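Side-chain contacts in 4-carboxymuconolactone decarboxylase (Sinorhizobium meliloti, PDB 4G9Q), which forms an all-helical trimer of the carboxymuconolactone decarboxylase family and possibly has peroxiredoxin activity: residues A[202-207]-A[225-230]; A[118-123]-A[221-226]; A[37-42]-A[56-61]. All coordinates share one frame; numbering follows the deposited sequence.

Contact 1 of 3, residues A[202-207]-A[225-230]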
ATOM      1  N   ASP A 202      21.461   1.526 -12.778  1.00  7.79           N
ATOM      2  CA  ASP A 202      20.695   0.465 -12.134  1.00  7.61           C
ATOM      3  C   ASP A 202      20.053   0.923 -10.827  1.00  6.84           C
ATOM      4  O   ASP A 202      18.946   0.496 -10.500  1.00  6.96           O
ATOM      5  CB  ASP A 202      21.577  -0.760 -11.894  1.00  7.99           C
ATOM      6  CG  ASP A 202      22.067  -1.385 -13.187  1.00  9.40           C
ATOM      7  OD1 ASP A 202      21.278  -1.453 -14.151  1.00 12.32           O
ATOM      8  OD2 ASP A 202      23.238  -1.813 -13.243  1.00 11.13           O
ATOM      9  N   ARG A 203      20.744   1.783 -10.083  1.00  6.16           N
ATOM     10  CA  ARG A 203      20.168   2.348  -8.859  1.00  5.69           C
ATOM     11  C   ARG A 203      18.960   3.225  -9.195  1.00  5.84           C
ATOM     12  O   ARG A 203      17.942   3.182  -8.506  1.00  5.69           O
ATOM     13  CB  ARG A 203      21.214   3.130  -8.060  1.00  5.69           C
ATOM     14  CG  ARG A 203      20.789   3.425  -6.624  1.00  5.54           C
ATOM     15  CD  ARG A 203      21.884   4.149  -5.838  1.00  5.57           C
ATOM     16  NE  ARG A 203      23.084   3.326  -5.662  1.00  6.14           N
ATOM     17  CZ  ARG A 203      23.249   2.420  -4.697  1.00  6.15           C
ATOM     18  NH1 ARG A 203      22.289   2.189  -3.804  1.00  5.81           N
ATOM     19  NH2 ARG A 203      24.380   1.732  -4.634  1.00  6.15           N
ATOM     20  N   SER A 204      19.073   3.999 -10.270  1.00  6.04           N
ATOM     21  CA  SER A 204      17.953   4.802 -10.752  1.00  6.55           C
ATOM     22  C   SER A 204      16.819   3.910 -11.255  1.00  6.58           C
ATOM     23  O   SER A 204      15.646   4.203 -11.013  1.00  6.26           O
ATOM     24  CB  SER A 204      18.415   5.761 -11.848  1.00  6.90           C
ATOM     25  OG  SER A 204      19.187   6.818 -11.291  1.00  7.81           O
ATOM     26  N   LEU A 205      17.177   2.827 -11.948  1.00  6.92           N
ATOM     27  CA  LEU A 205      16.196   1.851 -12.429  1.00  6.88           C
ATOM     28  C   LEU A 205      15.357   1.280 -11.280  1.00  7.04           C
ATOM     29  O   LEU A 205      14.128   1.272 -11.349  1.00  7.04           O
ATOM     30  CB  LEU A 205      16.885   0.724 -13.212  1.00  7.24           C
ATOM     31  CG  LEU A 205      15.995  -0.401 -13.754  1.00  7.59           C
ATOM     32  CD1 LEU A 205      14.955   0.155 -14.724  1.00  8.06           C
ATOM     33  CD2 LEU A 205      16.831  -1.481 -14.423  1.00  8.49           C
ATOM     34  N   VAL A 206      16.018   0.806 -10.228  1.00  6.52           N
ATOM     35  CA  VAL A 206      15.287   0.247  -9.086  1.00  6.49           C
ATOM     36  C   VAL A 206      14.443   1.313  -8.374  1.00  6.09           C
ATOM     37  O   VAL A 206      13.342   1.020  -7.906  1.00  6.00           O
ATOM     38  CB  VAL A 206      16.194  -0.540  -8.086  1.00  6.76           C
ATOM     39  CG1 VAL A 206      16.758  -1.807  -8.743  1.00  7.25           C
ATOM     40  CG2 VAL A 206      17.312   0.311  -7.536  1.00  8.37           C
ATOM     41  N   THR A 207      14.956   2.544  -8.314  1.00  5.68           N
ATOM     42  CA  THR A 207      14.223   3.653  -7.702  1.00  5.60           C
ATOM     43  C   THR A 207      12.944   3.968  -8.482  1.00  5.52           C
ATOM     44  O   THR A 207      11.865   4.031  -7.889  1.00  5.02           O
ATOM     45  CB  THR A 207      15.090   4.923  -7.550  1.00  5.75           C
ATOM     46  OG1 THR A 207      16.298   4.585  -6.859  1.00  6.56           O
ATOM     47  CG2 THR A 207      14.344   6.004  -6.765  1.00  5.86           C
ATOM     48  N   ASN A 225      14.471  11.633 -14.773  1.00 10.40           N
ATOM     49  CA  ASN A 225      15.524  12.468 -15.346  1.00 10.79           C
ATOM     50  C   ASN A 225      16.897  11.920 -14.990  1.00 10.87           C
ATOM     51  O   ASN A 225      17.765  11.802 -15.847  1.00 11.11           O
ATOM     52  CB  ASN A 225      15.395  13.921 -14.886  1.00 10.84           C
ATOM     53  CG  ASN A 225      14.401  14.706 -15.708  1.00 10.99           C
ATOM     54  OD1 ASN A 225      13.459  15.288 -15.172  1.00 13.86           O
ATOM     55  ND2 ASN A 225      14.611  14.737 -17.017  1.00  9.53           N
ATOM     56  N   LYS A 226      17.071  11.555 -13.723  1.00 10.94           N
ATOM     57  CA  LYS A 226      18.332  10.987 -13.254  1.00 11.14           C
ATOM     58  C   LYS A 226      18.669   9.672 -13.966  1.00 11.02           C
ATOM     59  O   LYS A 226      19.813   9.456 -14.358  1.00 11.24           O
ATOM     60  CB  LYS A 226      18.296  10.813 -11.732  1.00 11.28           C
ATOM     61  CG  LYS A 226      19.658  10.610 -11.086  1.00 12.01           C
ATOM     62  CD  LYS A 226      19.551  10.660  -9.562  1.00 13.86           C
ATOM     63  CE  LYS A 226      20.889  10.357  -8.881  1.00 14.07           C
ATOM     64  NZ  LYS A 226      21.959  11.346  -9.226  1.00 15.98           N
ATOM     65  N   ALA A 227      17.664   8.814 -14.151  1.00 10.57           N
ATOM     66  CA  ALA A 227      17.833   7.544 -14.860  1.00 10.43           C
ATOM     67  C   ALA A 227      18.270   7.758 -16.306  1.00 10.40           C
ATOM     68  O   ALA A 227      19.166   7.074 -16.804  1.00 10.03           O
ATOM     69  CB  ALA A 227      16.530   6.736 -14.819  1.00 10.46           C
ATOM     70  N   LEU A 228      17.625   8.712 -16.974  1.00 10.45           N
ATOM     71  CA  LEU A 228      17.951   9.031 -18.359  1.00 10.68           C
ATOM     72  C   LEU A 228      19.351   9.641 -18.448  1.00 11.42           C
ATOM     73  O   LEU A 228      20.126   9.263 -19.327  1.00 11.77           O
ATOM     74  CB  LEU A 228      16.888   9.949 -18.974  1.00 10.55           C
ATOM     75  CG  LEU A 228      15.475   9.355 -19.113  1.00 10.09           C
ATOM     76  CD1 LEU A 228      14.465  10.447 -19.421  1.00 10.45           C
ATOM     77  CD2 LEU A 228      15.396   8.237 -20.168  1.00 10.85           C
ATOM     78  N   ASP A 229      19.670  10.549 -17.520  1.00 12.09           N
ATOM     79  CA  ASP A 229      21.032  11.101 -17.387  1.00 12.75           C
ATOM     80  C   ASP A 229      22.057   9.986 -17.179  1.00 13.14           C
ATOM     81  O   ASP A 229      23.168  10.047 -17.716  1.00 13.27           O
ATOM     82  CB  ASP A 229      21.137  12.084 -16.210  1.00 12.91           C
ATOM     83  CG  ASP A 229      20.380  13.388 -16.433  1.00 13.80           C
ATOM     84  OD1 ASP A 229      19.922  13.667 -17.564  1.00 15.08           O
ATOM     85  OD2 ASP A 229      20.238  14.144 -15.447  1.00 15.38           O
ATOM     86  N   ASN A 230      21.674   8.972 -16.398  1.00 13.19           N
ATOM     87  CA  ASN A 230      22.557   7.852 -16.070  1.00 13.72           C
ATOM     88  C   ASN A 230      22.660   6.775 -17.156  1.00 13.66           C
ATOM     89  O   ASN A 230      23.428   5.819 -17.021  1.00 14.08           O
ATOM     90  CB  ASN A 230      22.165   7.230 -14.719  1.00 13.50           C
ATOM     91  CG  ASN A 230      22.520   8.122 -13.534  1.00 14.13           C
ATOM     92  OD1 ASN A 230      23.300   9.070 -13.661  1.00 13.36           O
ATOM     93  ND2 ASN A 230      21.946   7.818 -12.369  1.00 13.85           N
TER

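Contact 2 of 3, residues A[118-123]-A[221-226]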
ATOM      1  N   ALA A 118      15.440   0.081   1.505  1.00  6.18           N
ATOM      2  CA  ALA A 118      15.222   0.398   2.924  1.00  6.37           C
ATOM      3  C   ALA A 118      14.950   1.896   3.062  1.00  6.66           C
ATOM      4  O   ALA A 118      14.055   2.317   3.806  1.00  6.55           O
ATOM      5  CB  ALA A 118      16.425  -0.005   3.762  1.00  6.77           C
ATOM      6  N   TYR A 119      15.706   2.693   2.311  1.00  6.38           N
ATOM      7  CA  TYR A 119      15.547   4.142   2.333  1.00  6.67           C
ATOM      8  C   TYR A 119      14.367   4.617   1.494  1.00  6.62           C
ATOM      9  O   TYR A 119      13.642   5.515   1.907  1.00  6.87           O
ATOM     10  CB  TYR A 119      16.825   4.827   1.857  1.00  6.20           C
ATOM     11  CG  TYR A 119      17.983   4.648   2.806  1.00  6.83           C
ATOM     12  CD1 TYR A 119      18.197   5.549   3.855  1.00  7.87           C
ATOM     13  CD2 TYR A 119      18.867   3.582   2.655  1.00  7.20           C
ATOM     14  CE1 TYR A 119      19.277   5.385   4.733  1.00  7.39           C
ATOM     15  CE2 TYR A 119      19.938   3.408   3.527  1.00  8.24           C
ATOM     16  CZ  TYR A 119      20.135   4.306   4.558  1.00  8.33           C
ATOM     17  OH  TYR A 119      21.199   4.129   5.406  1.00  9.14           O
ATOM     18  N   TYR A 120      14.173   4.019   0.319  1.00  6.95           N
ATOM     19  CA  TYR A 120      13.161   4.523  -0.618  1.00  7.49           C
ATOM     20  C   TYR A 120      11.771   3.923  -0.467  1.00  7.93           C
ATOM     21  O   TYR A 120      10.772   4.591  -0.777  1.00  8.71           O
ATOM     22  CB  TYR A 120      13.667   4.483  -2.069  1.00  7.06           C
ATOM     23  CG  TYR A 120      14.518   5.688  -2.373  1.00  6.92           C
ATOM     24  CD1 TYR A 120      13.938   6.873  -2.823  1.00  6.51           C
ATOM     25  CD2 TYR A 120      15.899   5.670  -2.154  1.00  7.56           C
ATOM     26  CE1 TYR A 120      14.704   7.997  -3.075  1.00  8.20           C
ATOM     27  CE2 TYR A 120      16.679   6.796  -2.412  1.00  8.72           C
ATOM     28  CZ  TYR A 120      16.075   7.953  -2.871  1.00  8.44           C
ATOM     29  OH  TYR A 120      16.824   9.076  -3.126  1.00  9.35           O
ATOM     30  N   SER A 121      11.698   2.681   0.003  1.00  7.93           N
ATOM     31  CA  SER A 121      10.412   2.029   0.247  1.00  8.35           C
ATOM     32  C   SER A 121      10.089   1.979   1.737  1.00  8.75           C
ATOM     33  O   SER A 121       8.918   2.003   2.128  1.00 10.67           O
ATOM     34  CB  SER A 121      10.379   0.629  -0.362  1.00  8.10           C
ATOM     35  OG  SER A 121      10.560   0.689  -1.770  1.00  8.02           O
ATOM     36  N   GLY A 122      11.121   1.928   2.569  1.00  8.14           N
ATOM     37  CA  GLY A 122      10.922   1.893   4.020  1.00  7.26           C
ATOM     38  C   GLY A 122      11.613   0.700   4.641  1.00  6.84           C
ATOM     39  O   GLY A 122      11.744  -0.349   4.007  1.00  6.27           O
ATOM     40  N   TRP A 123      12.052   0.860   5.887  1.00  6.71           N
ATOM     41  CA  TRP A 123      12.884  -0.142   6.543  1.00  6.60           C
ATOM     42  C   TRP A 123      12.200  -1.500   6.625  1.00  6.71           C
ATOM     43  O   TRP A 123      12.829  -2.530   6.380  1.00  6.57           O
ATOM     44  CB  TRP A 123      13.288   0.329   7.941  1.00  7.04           C
ATOM     45  CG  TRP A 123      14.757   0.213   8.181  1.00  6.93           C
ATOM     46  CD1 TRP A 123      15.400  -0.742   8.913  1.00  7.07           C
ATOM     47  CD2 TRP A 123      15.769   1.083   7.676  1.00  6.80           C
ATOM     48  NE1 TRP A 123      16.757  -0.519   8.897  1.00  6.80           N
ATOM     49  CE2 TRP A 123      17.011   0.599   8.147  1.00  7.21           C
ATOM     50  CE3 TRP A 123      15.749   2.234   6.874  1.00  8.04           C
ATOM     51  CZ2 TRP A 123      18.226   1.222   7.840  1.00  8.52           C
ATOM     52  CZ3 TRP A 123      16.955   2.856   6.570  1.00  7.64           C
ATOM     53  CH2 TRP A 123      18.179   2.345   7.054  1.00  7.29           C
ATOM     54  N   THR A 221       9.536  12.507 -11.550  1.00 11.50           N
ATOM     55  CA  THR A 221      10.194  13.495 -12.425  1.00 11.28           C
ATOM     56  C   THR A 221      11.702  13.544 -12.154  1.00 11.10           C
ATOM     57  O   THR A 221      12.513  13.359 -13.068  1.00 11.17           O
ATOM     58  CB  THR A 221       9.549  14.898 -12.325  1.00 11.31           C
ATOM     59  OG1 THR A 221       8.201  14.834 -12.808  1.00 12.08           O
ATOM     60  CG2 THR A 221      10.322  15.926 -13.155  1.00 11.39           C
ATOM     61  N   PHE A 222      12.070  13.769 -10.895  1.00 10.90           N
ATOM     62  CA  PHE A 222      13.477  13.831 -10.511  1.00 10.71           C
ATOM     63  C   PHE A 222      14.217  12.543 -10.871  1.00 10.53           C
ATOM     64  O   PHE A 222      15.279  12.578 -11.502  1.00 10.32           O
ATOM     65  CB  PHE A 222      13.608  14.129  -9.010  1.00 10.87           C
ATOM     66  CG  PHE A 222      15.032  14.233  -8.535  1.00 11.96           C
ATOM     67  CD1 PHE A 222      15.717  15.445  -8.607  1.00 13.55           C
ATOM     68  CD2 PHE A 222      15.688  13.119  -8.019  1.00 12.95           C
ATOM     69  CE1 PHE A 222      17.038  15.541  -8.172  1.00 14.01           C
ATOM     70  CE2 PHE A 222      17.009  13.204  -7.581  1.00 13.17           C
ATOM     71  CZ  PHE A 222      17.684  14.418  -7.659  1.00 13.41           C
ATOM     72  N   HIS A 223      13.650  11.402 -10.485  1.00 10.02           N
ATOM     73  CA  HIS A 223      14.356  10.140 -10.644  1.00  9.69           C
ATOM     74  C   HIS A 223      14.382   9.576 -12.056  1.00  9.57           C
ATOM     75  O   HIS A 223      15.324   8.877 -12.419  1.00  9.63           O
ATOM     76  CB  HIS A 223      13.914   9.122  -9.587  1.00  9.55           C
ATOM     77  CG  HIS A 223      14.417   9.465  -8.220  1.00  9.14           C
ATOM     78  ND1 HIS A 223      15.736   9.293  -7.854  1.00  9.07           N
ATOM     79  CD2 HIS A 223      13.802  10.036  -7.158  1.00  9.32           C
ATOM     80  CE1 HIS A 223      15.903   9.715  -6.612  1.00  9.58           C
ATOM     81  NE2 HIS A 223      14.746  10.175  -6.170  1.00 10.58           N
ATOM     82  N   LEU A 224      13.367   9.900 -12.856  1.00  9.79           N
ATOM     83  CA  LEU A 224      13.382   9.511 -14.268  1.00  9.82           C
ATOM     84  C   LEU A 224      14.412  10.330 -15.043  1.00 10.13           C
ATOM     85  O   LEU A 224      15.152   9.786 -15.862  1.00 10.27           O
ATOM     86  CB  LEU A 224      11.994   9.618 -14.901  1.00 10.02           C
ATOM     87  CG  LEU A 224      11.903   9.277 -16.396  1.00  9.59           C
ATOM     88  CD1 LEU A 224      12.365   7.849 -16.690  1.00 10.75           C
ATOM     89  CD2 LEU A 224      10.484   9.498 -16.887  1.00  9.27           C
ATOM     90  N   ASN A 225      14.471  11.633 -14.773  1.00 10.40           N
ATOM     91  CA  ASN A 225      15.524  12.468 -15.346  1.00 10.79           C
ATOM     92  C   ASN A 225      16.897  11.920 -14.990  1.00 10.87           C
ATOM     93  O   ASN A 225      17.765  11.802 -15.847  1.00 11.11           O
ATOM     94  CB  ASN A 225      15.395  13.921 -14.886  1.00 10.84           C
ATOM     95  CG  ASN A 225      14.401  14.706 -15.708  1.00 10.99           C
ATOM     96  OD1 ASN A 225      13.459  15.288 -15.172  1.00 13.86           O
ATOM     97  ND2 ASN A 225      14.611  14.737 -17.017  1.00  9.53           N
ATOM     98  N   LYS A 226      17.071  11.555 -13.723  1.00 10.94           N
ATOM     99  CA  LYS A 226      18.332  10.987 -13.254  1.00 11.14           C
ATOM    100  C   LYS A 226      18.669   9.672 -13.966  1.00 11.02           C
ATOM    101  O   LYS A 226      19.813   9.456 -14.358  1.00 11.24           O
ATOM    102  CB  LYS A 226      18.296  10.813 -11.732  1.00 11.28           C
ATOM    103  CG  LYS A 226      19.658  10.610 -11.086  1.00 12.01           C
ATOM    104  CD  LYS A 226      19.551  10.660  -9.562  1.00 13.86           C
ATOM    105  CE  LYS A 226      20.889  10.357  -8.881  1.00 14.07           C
ATOM    106  NZ  LYS A 226      21.959  11.346  -9.226  1.00 15.98           N
TER
HETATM  107  O   HOH W   1      15.359  11.221  -3.360  1.00 15.59           O

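Contact 3 of 3, residues A[37-42]-A[56-61]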
ATOM      1  N   GLU A  37       8.486 -25.320 -10.544  1.00 31.41           N
ATOM      2  CA  GLU A  37       8.543 -25.939  -9.214  1.00 31.23           C
ATOM      3  C   GLU A  37       8.964 -24.988  -8.088  1.00 30.58           C
ATOM      4  O   GLU A  37       8.698 -25.261  -6.914  1.00 30.68           O
ATOM      5  CB  GLU A  37       9.465 -27.163  -9.227  1.00 31.47           C
ATOM      6  CG  GLU A  37       8.805 -28.433  -9.746  1.00 32.84           C
ATOM      7  CD  GLU A  37       9.623 -29.687  -9.469  1.00 34.14           C
ATOM      8  OE1 GLU A  37      10.745 -29.573  -8.925  1.00 35.25           O
ATOM      9  OE2 GLU A  37       9.141 -30.792  -9.799  1.00 35.08           O
ATOM     10  N   GLY A  38       9.615 -23.883  -8.448  1.00 29.86           N
ATOM     11  CA  GLY A  38      10.082 -22.896  -7.471  1.00 28.80           C
ATOM     12  C   GLY A  38       9.034 -21.880  -7.047  1.00 28.08           C
ATOM     13  O   GLY A  38       9.287 -21.052  -6.170  1.00 27.90           O
ATOM     14  N   ARG A  39       7.859 -21.943  -7.672  1.00 27.26           N
ATOM     15  CA  ARG A  39       6.758 -21.023  -7.380  1.00 26.37           C
ATOM     16  C   ARG A  39       6.118 -21.306  -6.027  1.00 25.75           C
ATOM     17  O   ARG A  39       6.064 -22.460  -5.589  1.00 25.63           O
ATOM     18  CB  ARG A  39       5.689 -21.117  -8.470  1.00 26.59           C
ATOM     19  CG  ARG A  39       6.058 -20.443  -9.783  1.00 26.77           C
ATOM     20  CD  ARG A  39       5.156 -20.900 -10.935  1.00 27.39           C
ATOM     21  NE  ARG A  39       3.744 -20.989 -10.553  1.00 28.23           N
ATOM     22  CZ  ARG A  39       2.721 -20.982 -11.408  1.00 28.13           C
ATOM     23  NH1 ARG A  39       2.927 -20.872 -12.716  1.00 27.70           N
ATOM     24  NH2 ARG A  39       1.480 -21.074 -10.950  1.00 28.03           N
ATOM     25  N   ARG A  40       5.635 -20.249  -5.375  1.00 24.73           N
ATOM     26  CA  ARG A  40       4.902 -20.368  -4.115  1.00 24.14           C
ATOM     27  C   ARG A  40       3.667 -21.249  -4.305  1.00 23.14           C
ATOM     28  O   ARG A  40       3.455 -22.205  -3.555  1.00 22.92           O
ATOM     29  CB  ARG A  40       4.510 -18.977  -3.595  1.00 24.54           C
ATOM     30  CG  ARG A  40       3.752 -18.953  -2.264  1.00 26.20           C
ATOM     31  CD  ARG A  40       4.642 -19.319  -1.077  1.00 29.81           C
ATOM     32  NE  ARG A  40       5.779 -18.409  -0.920  1.00 31.90           N
ATOM     33  CZ  ARG A  40       6.576 -18.375   0.146  1.00 33.32           C
ATOM     34  NH1 ARG A  40       6.368 -19.199   1.168  1.00 34.15           N
ATOM     35  NH2 ARG A  40       7.584 -17.513   0.194  1.00 33.87           N
ATOM     36  N   PHE A  41       2.864 -20.920  -5.318  1.00 21.90           N
ATOM     37  CA  PHE A  41       1.701 -21.723  -5.681  1.00 20.74           C
ATOM     38  C   PHE A  41       1.913 -22.387  -7.038  1.00 20.02           C
ATOM     39  O   PHE A  41       2.314 -21.734  -8.003  1.00 19.83           O
ATOM     40  CB  PHE A  41       0.423 -20.873  -5.691  1.00 20.70           C
ATOM     41  CG  PHE A  41       0.080 -20.270  -4.357  1.00 20.65           C
ATOM     42  CD1 PHE A  41      -0.299 -21.077  -3.285  1.00 20.31           C
ATOM     43  CD2 PHE A  41       0.127 -18.892  -4.173  1.00 20.21           C
ATOM     44  CE1 PHE A  41      -0.619 -20.517  -2.052  1.00 20.65           C
ATOM     45  CE2 PHE A  41      -0.190 -18.324  -2.944  1.00 20.07           C
ATOM     46  CZ  PHE A  41      -0.563 -19.137  -1.882  1.00 20.33           C
ATOM     47  N   SER A  42       1.641 -23.687  -7.094  1.00 19.24           N
ATOM     48  CA  SER A  42       1.787 -24.481  -8.310  1.00 18.56           C
ATOM     49  C   SER A  42       0.703 -24.124  -9.328  1.00 18.01           C
ATOM     50  O   SER A  42      -0.346 -23.605  -8.947  1.00 17.46           O
ATOM     51  CB  SER A  42       1.699 -25.967  -7.970  1.00 18.79           C
ATOM     52  OG  SER A  42       0.379 -26.320  -7.579  1.00 18.84           O
ATOM     53  N   TYR A  56      -3.149 -16.871 -18.485  1.00  8.30           N
ATOM     54  CA  TYR A  56      -2.626 -15.527 -18.736  1.00  8.22           C
ATOM     55  C   TYR A  56      -1.178 -15.379 -18.265  1.00  8.04           C
ATOM     56  O   TYR A  56      -0.366 -14.729 -18.929  1.00  7.94           O
ATOM     57  CB  TYR A  56      -3.497 -14.466 -18.056  1.00  7.93           C
ATOM     58  CG  TYR A  56      -4.826 -14.162 -18.721  1.00  8.13           C
ATOM     59  CD1 TYR A  56      -4.970 -14.184 -20.111  1.00  8.59           C
ATOM     60  CD2 TYR A  56      -5.930 -13.796 -17.953  1.00  8.32           C
ATOM     61  CE1 TYR A  56      -6.193 -13.868 -20.715  1.00  9.94           C
ATOM     62  CE2 TYR A  56      -7.151 -13.482 -18.545  1.00  9.60           C
ATOM     63  CZ  TYR A  56      -7.276 -13.523 -19.921  1.00 10.77           C
ATOM     64  OH  TYR A  56      -8.483 -13.203 -20.499  1.00 11.13           O
ATOM     65  N   THR A  57      -0.855 -15.986 -17.125  1.00  8.09           N
ATOM     66  CA  THR A  57       0.513 -15.947 -16.598  1.00  8.29           C
ATOM     67  C   THR A  57       1.479 -16.542 -17.620  1.00  8.72           C
ATOM     68  O   THR A  57       2.504 -15.935 -17.962  1.00  8.33           O
ATOM     69  CB  THR A  57       0.625 -16.705 -15.255  1.00  8.35           C
ATOM     70  OG1 THR A  57      -0.226 -16.084 -14.289  1.00  8.10           O
ATOM     71  CG2 THR A  57       2.069 -16.688 -14.739  1.00  8.03           C
ATOM     72  N   GLN A  58       1.125 -17.719 -18.125  1.00  9.20           N
ATOM     73  CA  GLN A  58       1.956 -18.418 -19.094  1.00 10.20           C
ATOM     74  C   GLN A  58       2.027 -17.692 -20.434  1.00 10.39           C
ATOM     75  O   GLN A  58       3.117 -17.393 -20.924  1.00 10.74           O
ATOM     76  CB  GLN A  58       1.469 -19.864 -19.278  1.00 10.44           C
ATOM     77  CG  GLN A  58       1.529 -20.709 -18.000  1.00 12.57           C
ATOM     78  CD  GLN A  58       2.876 -20.642 -17.293  1.00 15.19           C
ATOM     79  OE1 GLN A  58       2.943 -20.416 -16.082  1.00 17.88           O
ATOM     80  NE2 GLN A  58       3.955 -20.830 -18.045  1.00 15.60           N
ATOM     81  N   GLN A  59       0.868 -17.387 -21.012  1.00 10.37           N
ATOM     82  CA  GLN A  59       0.824 -16.866 -22.376  1.00 10.92           C
ATOM     83  C   GLN A  59       1.129 -15.378 -22.510  1.00 10.55           C
ATOM     84  O   GLN A  59       1.763 -14.965 -23.483  1.00 11.01           O
ATOM     85  CB  GLN A  59      -0.517 -17.189 -23.029  1.00 11.23           C
ATOM     86  CG  GLN A  59      -0.766 -18.683 -23.165  1.00 13.76           C
ATOM     87  CD  GLN A  59      -2.012 -19.000 -23.954  1.00 15.71           C
ATOM     88  OE1 GLN A  59      -2.828 -18.118 -24.227  1.00 16.19           O
ATOM     89  NE2 GLN A  59      -2.171 -20.270 -24.328  1.00 17.21           N
ATOM     90  N   ARG A  60       0.660 -14.580 -21.555  1.00  9.83           N
ATOM     91  CA  ARG A  60       0.813 -13.128 -21.626  1.00  9.33           C
ATOM     92  C   ARG A  60       2.006 -12.626 -20.824  1.00  9.23           C
ATOM     93  O   ARG A  60       2.893 -11.974 -21.374  1.00  9.46           O
ATOM     94  CB  ARG A  60      -0.462 -12.422 -21.167  1.00  9.01           C
ATOM     95  CG  ARG A  60      -1.647 -12.711 -22.065  1.00  9.18           C
ATOM     96  CD  ARG A  60      -2.861 -11.924 -21.640  1.00  9.45           C
ATOM     97  NE  ARG A  60      -3.860 -11.964 -22.699  1.00 10.06           N
ATOM     98  CZ  ARG A  60      -5.043 -11.356 -22.660  1.00 10.88           C
ATOM     99  NH1 ARG A  60      -5.420 -10.657 -21.595  1.00  9.76           N
ATOM    100  NH2 ARG A  60      -5.850 -11.450 -23.705  1.00 11.86           N
ATOM    101  N   LEU A  61       2.030 -12.923 -19.527  1.00  9.05           N
ATOM    102  CA  LEU A  61       3.089 -12.399 -18.669  1.00  9.21           C
ATOM    103  C   LEU A  61       4.452 -12.958 -19.072  1.00  9.80           C
ATOM    104  O   LEU A  61       5.356 -12.207 -19.439  1.00  9.81           O
ATOM    105  CB  LEU A  61       2.793 -12.662 -17.189  1.00  8.96           C
ATOM    106  CG  LEU A  61       3.771 -12.024 -16.198  1.00  8.92           C
ATOM    107  CD1 LEU A  61       3.871 -10.507 -16.394  1.00 10.38           C
ATOM    108  CD2 LEU A  61       3.371 -12.386 -14.771  1.00  9.24           C
TER

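Contact 1 of 3, residues A[202-207]-A[225-230]
Ser204 meets Ala227 where 202-207 and 225-230 come closest, and both residues are small enough to let Ser204 CA and Ala227 CA lie 4.9 Å apart. The nonpolar part of the contact is carried by the serine methylene. Ser204 CB lies 3.5 Å from Ala227 CA and points at the methyl group as well, its CB to Ala227 CB distance being 3.7 Å. Further along, the aliphatic CG of Lys226 passes 3.8 Å from Ser204 OG, while the charged end of the lysine makes a cation-pi contact with Trp193.

Polar contact between the segments rests on Ser204 OG. This hydroxyl sits beside its own backbone N (chi1 -73°), which turns it toward the end of the opposite helix. There Asn230, the residue just past helix 220-229, offers ND2 to Ser204 OG over 3.1 Å, a weak and strongly bent hydrogen bond (131° at the hydrogen). The hydroxyl has a second weak partner in Pro200 O, one turn earlier.

Within 202-207, Thr207 folds its hydroxyl back on the preceding turn: OG1 donates to Arg203 O at 2.7 Å. That carbonyl also accepts the helical bond from Thr207 N, and the two donors arrive from opposite faces of its plane. Thr207 OG1 is further bonded to His116.

Ionic pairs fix the helix from its other sides, Asp202 to Arg74 and Arg203 to Glu112. With the two segments running roughly antiparallel and only a short connection between their helices, the arrangement is a helical hairpin closed by small residues, lying inside the second carboxymuconolactone decarboxylase family region of this all-alpha protein.

Contact 2 of 3, residues A[118-123]-A[221-226]
Tyr120 and His223 reach toward each other from opposite directions, with Tyr120 CA and His223 CA 11.6 Å apart. Before that tyrosine, Ala118 sets its methyl over one face of the Trp123 indole, and Tyr119 has Trp123 CZ3 3.8 Å above the centre of its ring. The Tyr119 hydroxyl is bonded to Arg60 of the second subunit.

The rings of Tyr120 and His223 meet obliquely, their planes at 85° and centroids 5.4 Å apart. Tyr120 OH comes 3.7 Å from His223 CE1, and a water joins the polar ends: it lies in the plane of both rings, 2.6 Å from Tyr120 OH and 3.1 Å from His223 NE2. Trp193 NE1 is hydrogen-bonded to the same hydroxyl, so the end of this buried side chain has a protein partner besides the water. One imidazole face is covered by Phe222, with CD2 3.5 Å above its centre.

Gly122 then breaks the chain out of helix 107-120 with a positive phi of 125° and stands at the N-cap of helix 123-127. Tyr120 stacks on His116 within helix 107-120 and packs against helix 178-192, while His223 of helix 220-229 leans on helix 200-213.

Contact 3 of 3, residues A[37-42]-A[56-61]
Arg39 and Gln58 approach from opposite directions, with the guanidinium and amide groups turned almost parallel, their planes 16° apart. The amide meets the guanidinium at its edge, near its plane, and Arg39 NH1 is 3.4 Å from the atom modelled as Gln58 OE1. The amide may well be turned over, which leaves the nature of this approach open; a firm partner of NH1 is Gln33.

A bend at chi3 (42°) swings the guanidinium back over its own loop, where it grips Phe41 O side-on. Arg39 NE lies 3.0 Å from Phe41 O, nearly along the C=O axis, and Arg39 NH2 reaches the same oxygen at 3.1 Å. NH2 additionally forms a salt bridge to Glu54 on helix 51-65. The contact thus ties the loop before helix 43-47, whose N-cap is Ser42, to helix 51-65, which has a pi-type turn here: Tyr56 O accepts from both Arg60 N and Leu61 N. With a leucine in place of Arg39, Phe41 O would probably lose the NE and NH2 donors of the arginine and Glu54 the positive charge it is paired with, leaving the loop freer to shift against the helix.

On another side of the same helix, Arg60 lays its guanidinium over Tyr56, with Tyr56 CE1 3.3 Å above its centre, and forms a salt bridge to Asp191 of the third subunit.

Contacts 1 and 2 share helix 220-229 and touch directly, their centres 9 Å apart. Thr207 of contact 1 joins them: its CG2 lies 3.7 Å from His223 ND1 and 4.1 Å from Tyr120 CD1, so the helical hairpin backs the water-bridged pair. Trp193 borders both, beside Lys226, His223 and Tyr120. Contact 3 is remote, its centre 29 Å from each of the others and its nearest atoms about 15 Å from contact 1 and about 17 Å from contact 2. The trimer nevertheless relates contacts 2 and 3, because Tyr119 and Trp123 of one subunit bond to Arg60 and Thr57 of the next.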